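PDB 3TL4: glutamine--tRNA ligase from Saccharomyces cerevisiae, which attaches glutamine to its cognate tRNA at the expense of ATP, this chain being the appended N-terminal tRNA-binding domain of the enzyme. Local coordinates for residues 4-16 against 25-39. Residues are numbered along the deposited sequence; the frame is centred on the assembly and turned at random.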
loop_
_atom_site.group_PDB
_atom_site.type_symbol
_atom_site.label_atom_id
_atom_site.label_comp_id
_atom_site.label_asym_id
_atom_site.label_seq_id
_atom_site.Cartn_x
_atom_site.Cartn_y
_atom_site.Cartn_z
ATOM N N VAL A 4 2.898 -17.777 -24.805
ATOM C CA VAL A 4 3.998 -17.134 -24.089
ATOM C C VAL A 4 4.606 -16.006 -24.906
ATOM O O VAL A 4 5.081 -15.017 -24.359
ATOM C CB VAL A 4 5.126 -18.126 -23.707
ATOM C CG1 VAL A 4 4.544 -19.442 -23.227
ATOM C CG2 VAL A 4 6.073 -18.350 -24.881
ATOM N N GLU A 5 4.591 -16.156 -26.221
ATOM C CA GLU A 5 5.185 -15.151 -27.079
ATOM C C GLU A 5 4.361 -13.873 -27.052
ATOM O O GLU A 5 4.913 -12.782 -27.016
ATOM C CB GLU A 5 5.339 -15.676 -28.506
ATOM C CG GLU A 5 6.088 -17.000 -28.595
ATOM C CD GLU A 5 5.171 -18.205 -28.428
ATOM O OE1 GLU A 5 4.115 -18.241 -29.095
ATOM O OE2 GLU A 5 5.507 -19.116 -27.638
ATOM N N GLU A 6 3.037 -14.006 -27.062
ATOM C CA GLU A 6 2.159 -12.834 -27.053
ATOM C C GLU A 6 2.247 -12.140 -25.705
ATOM O O GLU A 6 2.409 -10.919 -25.633
ATOM C CB GLU A 6 0.701 -13.215 -27.352
ATOM C CG GLU A 6 0.494 -13.984 -28.653
ATOM C CD GLU A 6 -0.974 -14.150 -29.012
ATOM O OE1 GLU A 6 -1.791 -14.375 -28.101
ATOM O OE2 GLU A 6 -1.314 -14.040 -30.206
ATOM N N LEU A 7 2.139 -12.930 -24.639
ATOM C CA LEU A 7 2.277 -12.420 -23.280
ATOM C C LEU A 7 3.590 -11.663 -23.122
ATOM O O LEU A 7 3.618 -10.562 -22.583
ATOM C CB LEU A 7 2.233 -13.575 -22.284
ATOM C CG LEU A 7 0.958 -14.414 -22.277
ATOM C CD1 LEU A 7 1.234 -15.795 -21.696
ATOM C CD2 LEU A 7 -0.139 -13.717 -21.507
ATOM N N THR A 8 4.674 -12.267 -23.596
ATOM C CA THR A 8 5.996 -11.656 -23.523
ATOM C C THR A 8 6.018 -10.306 -24.225
ATOM O O THR A 8 6.564 -9.329 -23.704
ATOM C CB THR A 8 7.070 -12.549 -24.176
ATOM O OG1 THR A 8 7.287 -13.711 -23.371
ATOM C CG2 THR A 8 8.382 -11.795 -24.300
ATOM N N GLN A 9 5.437 -10.264 -25.420
ATOM C CA GLN A 9 5.457 -9.059 -26.239
ATOM C C GLN A 9 4.768 -7.884 -25.532
ATOM O O GLN A 9 5.332 -6.796 -25.434
ATOM C CB GLN A 9 4.813 -9.334 -27.597
ATOM C CG GLN A 9 5.508 -8.655 -28.773
ATOM C CD GLN A 9 4.990 -9.142 -30.121
ATOM O OE1 GLN A 9 4.112 -8.520 -30.725
ATOM N NE2 GLN A 9 5.534 -10.261 -30.598
ATOM N N LEU A 10 3.560 -8.110 -25.023
ATOM C CA LEU A 10 2.789 -7.046 -24.373
ATOM C C LEU A 10 3.490 -6.486 -23.139
ATOM O O LEU A 10 3.574 -5.276 -22.961
ATOM C CB LEU A 10 1.401 -7.553 -23.988
ATOM C CG LEU A 10 0.525 -6.589 -23.187
ATOM C CD1 LEU A 10 0.245 -5.325 -23.990
ATOM C CD2 LEU A 10 -0.778 -7.269 -22.772
ATOM N N PHE A 11 3.994 -7.381 -22.298
ATOM C CA PHE A 11 4.598 -7.011 -21.020
ATOM C C PHE A 11 5.843 -6.161 -21.181
ATOM O O PHE A 11 6.050 -5.204 -20.433
ATOM C CB PHE A 11 4.946 -8.263 -20.209
ATOM C CG PHE A 11 3.746 -9.076 -19.808
ATOM C CD1 PHE A 11 2.465 -8.559 -19.932
ATOM C CD2 PHE A 11 3.896 -10.353 -19.303
ATOM C CE1 PHE A 11 1.354 -9.307 -19.555
ATOM C CE2 PHE A 11 2.789 -11.105 -18.929
ATOM C CZ PHE A 11 1.519 -10.580 -19.054
ATOM N N SER A 12 6.685 -6.514 -22.144
ATOM C CA SER A 12 7.898 -5.744 -22.365
ATOM C C SER A 12 7.575 -4.447 -23.096
ATOM O O SER A 12 8.317 -3.474 -22.992
ATOM C CB SER A 12 8.931 -6.558 -23.132
ATOM O OG SER A 12 8.412 -6.942 -24.390
ATOM N N GLN A 13 6.461 -4.434 -23.823
ATOM C CA GLN A 13 6.005 -3.219 -24.495
ATOM C C GLN A 13 5.485 -2.176 -23.517
ATOM O O GLN A 13 5.641 -0.976 -23.749
ATOM C CB GLN A 13 4.945 -3.537 -25.543
ATOM C CG GLN A 13 5.537 -4.115 -26.814
ATOM C CD GLN A 13 4.519 -4.853 -27.654
ATOM O OE1 GLN A 13 3.363 -5.020 -27.250
ATOM N NE2 GLN A 13 4.941 -5.304 -28.832
ATOM N N VAL A 14 4.866 -2.627 -22.429
ATOM C CA VAL A 14 4.439 -1.704 -21.381
ATOM C C VAL A 14 5.627 -1.349 -20.469
ATOM O O VAL A 14 5.528 -0.496 -19.584
ATOM C CB VAL A 14 3.201 -2.223 -20.604
ATOM C CG1 VAL A 14 2.152 -2.757 -21.585
ATOM C CG2 VAL A 14 3.573 -3.285 -19.608
ATOM N N GLY A 15 6.763 -1.994 -20.712
ATOM C CA GLY A 15 8.005 -1.570 -20.092
ATOM C C GLY A 15 8.519 -2.421 -18.952
ATOM O O GLY A 15 9.434 -2.008 -18.245
ATOM N N PHE A 16 7.940 -3.600 -18.760
ATOM C CA PHE A 16 8.501 -4.541 -17.799
ATOM C C PHE A 16 9.867 -4.938 -18.316
ATOM O O PHE A 16 10.038 -5.170 -19.513
ATOM C CB PHE A 16 7.615 -5.787 -17.621
ATOM C CG PHE A 16 6.424 -5.564 -16.743
ATOM C CD1 PHE A 16 6.576 -5.413 -15.373
ATOM C CD2 PHE A 16 5.149 -5.511 -17.279
ATOM C CE1 PHE A 16 5.475 -5.203 -14.552
ATOM C CE2 PHE A 16 4.053 -5.293 -16.471
ATOM C CZ PHE A 16 4.211 -5.139 -15.106
ATOM N N VAL A 25 5.970 -14.840 -16.544
ATOM C CA VAL A 25 5.390 -15.880 -17.398
ATOM C C VAL A 25 5.611 -17.285 -16.829
ATOM O O VAL A 25 5.028 -18.258 -17.312
ATOM C CB VAL A 25 5.924 -15.822 -18.856
ATOM C CG1 VAL A 25 5.379 -14.608 -19.586
ATOM C CG2 VAL A 25 7.447 -15.820 -18.877
ATOM N N LYS A 26 6.464 -17.385 -15.813
ATOM C CA LYS A 26 6.610 -18.623 -15.060
ATOM C C LYS A 26 5.247 -19.001 -14.473
ATOM O O LYS A 26 4.900 -20.180 -14.382
ATOM C CB LYS A 26 7.634 -18.444 -13.932
ATOM C CG LYS A 26 8.983 -19.148 -14.138
ATOM C CD LYS A 26 9.671 -18.711 -15.416
ATOM C CE LYS A 26 11.078 -19.271 -15.492
ATOM N NZ LYS A 26 11.715 -18.969 -16.804
ATOM N N ASN A 27 4.480 -17.980 -14.086
ATOM C CA ASN A 27 3.168 -18.156 -13.461
ATOM C C ASN A 27 2.029 -17.825 -14.422
ATOM O O ASN A 27 1.641 -16.659 -14.577
ATOM C CB ASN A 27 3.071 -17.256 -12.238
ATOM C CG ASN A 27 1.773 -17.437 -11.484
ATOM O OD1 ASN A 27 0.722 -17.717 -12.069
ATOM N ND2 ASN A 27 1.840 -17.281 -10.168
ATOM N N LYS A 28 1.484 -18.850 -15.063
ATOM C CA LYS A 28 0.561 -18.622 -16.161
ATOM C C LYS A 28 -0.802 -18.049 -15.767
ATOM O O LYS A 28 -1.428 -17.363 -16.565
ATOM C CB LYS A 28 0.411 -19.885 -17.008
ATOM C CG LYS A 28 1.678 -20.228 -17.775
ATOM C CD LYS A 28 1.514 -21.487 -18.617
ATOM C CE LYS A 28 2.840 -21.914 -19.239
ATOM N NZ LYS A 28 3.407 -20.880 -20.154
ATOM N N LYS A 29 -1.268 -18.332 -14.556
ATOM C CA LYS A 29 -2.540 -17.772 -14.095
ATOM C C LYS A 29 -2.417 -16.253 -13.910
ATOM O O LYS A 29 -3.215 -15.478 -14.435
ATOM C CB LYS A 29 -3.001 -18.435 -12.793
ATOM C CG LYS A 29 -3.412 -19.891 -12.923
ATOM C CD LYS A 29 -4.231 -20.343 -11.709
ATOM C CE LYS A 29 -3.637 -21.581 -11.025
ATOM N NZ LYS A 29 -2.428 -21.261 -10.212
ATOM N N VAL A 30 -1.397 -15.840 -13.168
ATOM C CA VAL A 30 -1.117 -14.434 -12.948
ATOM C C VAL A 30 -0.851 -13.684 -14.261
ATOM O O VAL A 30 -1.281 -12.536 -14.427
ATOM C CB VAL A 30 0.059 -14.278 -11.975
ATOM C CG1 VAL A 30 0.468 -12.823 -11.846
ATOM C CG2 VAL A 30 -0.315 -14.872 -10.610
ATOM N N SER A 31 -0.153 -14.341 -15.190
ATOM C CA SER A 31 0.111 -13.788 -16.516
ATOM C C SER A 31 -1.161 -13.549 -17.312
ATOM O O SER A 31 -1.285 -12.528 -17.986
ATOM C CB SER A 31 1.029 -14.711 -17.323
ATOM O OG SER A 31 2.388 -14.495 -16.996
ATOM N N ASP A 32 -2.095 -14.498 -17.250
ATOM C CA ASP A 32 -3.391 -14.349 -17.916
ATOM C C ASP A 32 -4.144 -13.131 -17.408
ATOM O O ASP A 32 -4.734 -12.393 -18.193
ATOM C CB ASP A 32 -4.265 -15.591 -17.714
ATOM C CG ASP A 32 -3.844 -16.745 -18.588
ATOM O OD1 ASP A 32 -3.357 -16.488 -19.711
ATOM O OD2 ASP A 32 -3.996 -17.909 -18.151
ATOM N N SER A 33 -4.153 -12.943 -16.087
ATOM C CA SER A 33 -4.839 -11.797 -15.491
ATOM C C SER A 33 -4.108 -10.512 -15.851
ATOM O O SER A 33 -4.736 -9.512 -16.199
ATOM C CB SER A 33 -4.957 -11.922 -13.969
ATOM O OG SER A 33 -5.473 -13.180 -13.584
ATOM N N LEU A 34 -2.779 -10.538 -15.768
ATOM C CA LEU A 34 -2.002 -9.346 -16.077
ATOM C C LEU A 34 -2.308 -8.877 -17.493
ATOM O O LEU A 34 -2.610 -7.709 -17.708
ATOM C CB LEU A 34 -0.506 -9.588 -15.884
ATOM C CG LEU A 34 0.381 -8.354 -16.052
ATOM C CD1 LEU A 34 -0.140 -7.214 -15.207
ATOM C CD2 LEU A 34 1.802 -8.689 -15.658
ATOM N N TYR A 35 -2.258 -9.803 -18.446
ATOM C CA TYR A 35 -2.607 -9.524 -19.841
ATOM C C TYR A 35 -3.988 -8.872 -19.966
ATOM O O TYR A 35 -4.131 -7.805 -20.577
ATOM C CB TYR A 35 -2.560 -10.820 -20.664
ATOM C CG TYR A 35 -2.695 -10.625 -22.162
ATOM C CD1 TYR A 35 -3.938 -10.653 -22.783
ATOM C CD2 TYR A 35 -1.572 -10.423 -22.957
ATOM C CE1 TYR A 35 -4.059 -10.470 -24.152
ATOM C CE2 TYR A 35 -1.681 -10.240 -24.321
ATOM C CZ TYR A 35 -2.925 -10.264 -24.917
ATOM O OH TYR A 35 -3.027 -10.081 -26.280
ATOM N N LYS A 36 -5.006 -9.509 -19.390
ATOM C CA LYS A 36 -6.364 -8.982 -19.522
ATOM C C LYS A 36 -6.519 -7.628 -18.831
ATOM O O LYS A 36 -7.213 -6.751 -19.338
ATOM C CB LYS A 36 -7.421 -9.974 -19.020
ATOM C CG LYS A 36 -8.019 -9.636 -17.649
ATOM C CD LYS A 36 -9.134 -10.610 -17.222
ATOM C CE LYS A 36 -9.513 -10.459 -15.729
ATOM N NZ LYS A 36 -10.484 -9.356 -15.454
ATOM N N LEU A 37 -5.880 -7.460 -17.676
ATOM C CA LEU A 37 -5.911 -6.184 -16.967
ATOM C C LEU A 37 -5.249 -5.067 -17.785
ATOM O O LEU A 37 -5.832 -3.996 -17.969
ATOM C CB LEU A 37 -5.265 -6.302 -15.580
ATOM C CG LEU A 37 -5.952 -7.244 -14.580
ATOM C CD1 LEU A 37 -5.070 -7.522 -13.362
ATOM C CD2 LEU A 37 -7.336 -6.740 -14.155
ATOM N N ILE A 38 -4.039 -5.313 -18.279
ATOM C CA ILE A 38 -3.382 -4.358 -19.172
ATOM C C ILE A 38 -4.220 -3.997 -20.426
ATOM O O ILE A 38 -4.185 -2.864 -20.900
ATOM C CB ILE A 38 -1.998 -4.859 -19.613
ATOM C CG1 ILE A 38 -1.029 -4.851 -18.430
ATOM C CG2 ILE A 38 -1.451 -3.999 -20.741
ATOM C CD1 ILE A 38 0.348 -5.358 -18.764
ATOM N N LYS A 39 -4.964 -4.958 -20.960
ATOM C CA LYS A 39 -5.725 -4.729 -22.191
ATOM C C LYS A 39 -6.993 -3.890 -21.995
ATOM O O LYS A 39 -7.561 -3.402 -22.964
ATOM C CB LYS A 39 -6.082 -6.057 -22.871
ATOM C CG LYS A 39 -4.918 -6.755 -23.551
ATOM C CD LYS A 39 -4.471 -6.012 -24.801
ATOM C CE LYS A 39 -3.606 -6.918 -25.683
ATOM N NZ LYS A 39 -3.144 -6.274 -26.946
#
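Knobs-into-holes packing joins helices 4-13 and 28-39 in the all-helical tRNA-binding domain: F11 enters the hole formed by S31, L34, Y35 and I38, while Y35 sits among E6, L7, L10 and F11. The axes of the two segments approach to 10.5 Å at 53°, and no hydrogen bond links them, so the pair is held by the packing of mostly apolar side chains. A flat aromatic suits position 11 because it can offer a face and an edge at once. L34 lays CD2 over one face of the F11 ring, 4.0 Å from its centroid in a CH-pi contact, and F11 CZ comes 3.6 Å from S31 O, near the ring plane. V21 and I24 of helix 18-24 also touch this ring, making it a meeting point of three helices. With F11 cut back to an alanine, L34 CD2 would probably lose its aromatic partner and a gap would open where the knob had been. Y35 is the reciprocal knob: its CG lies anti to the backbone N (chi1 -171°), and its side chain crosses that of L10 at about a right angle; L10 CD2 lies a tight 3.3 Å from Y35 CD2. Branched I38 spreads over several neighbours, CG2 against L10 CD1 and V14 CG1, CD1 against V14 CG2 and F11 CD1. G15, where a CB would press on the carbonyl O of V14, takes the positive phi (105°) of the Schellman motif ending helix 4-13, with F16 N bonded to F11 O at 3.0 Å.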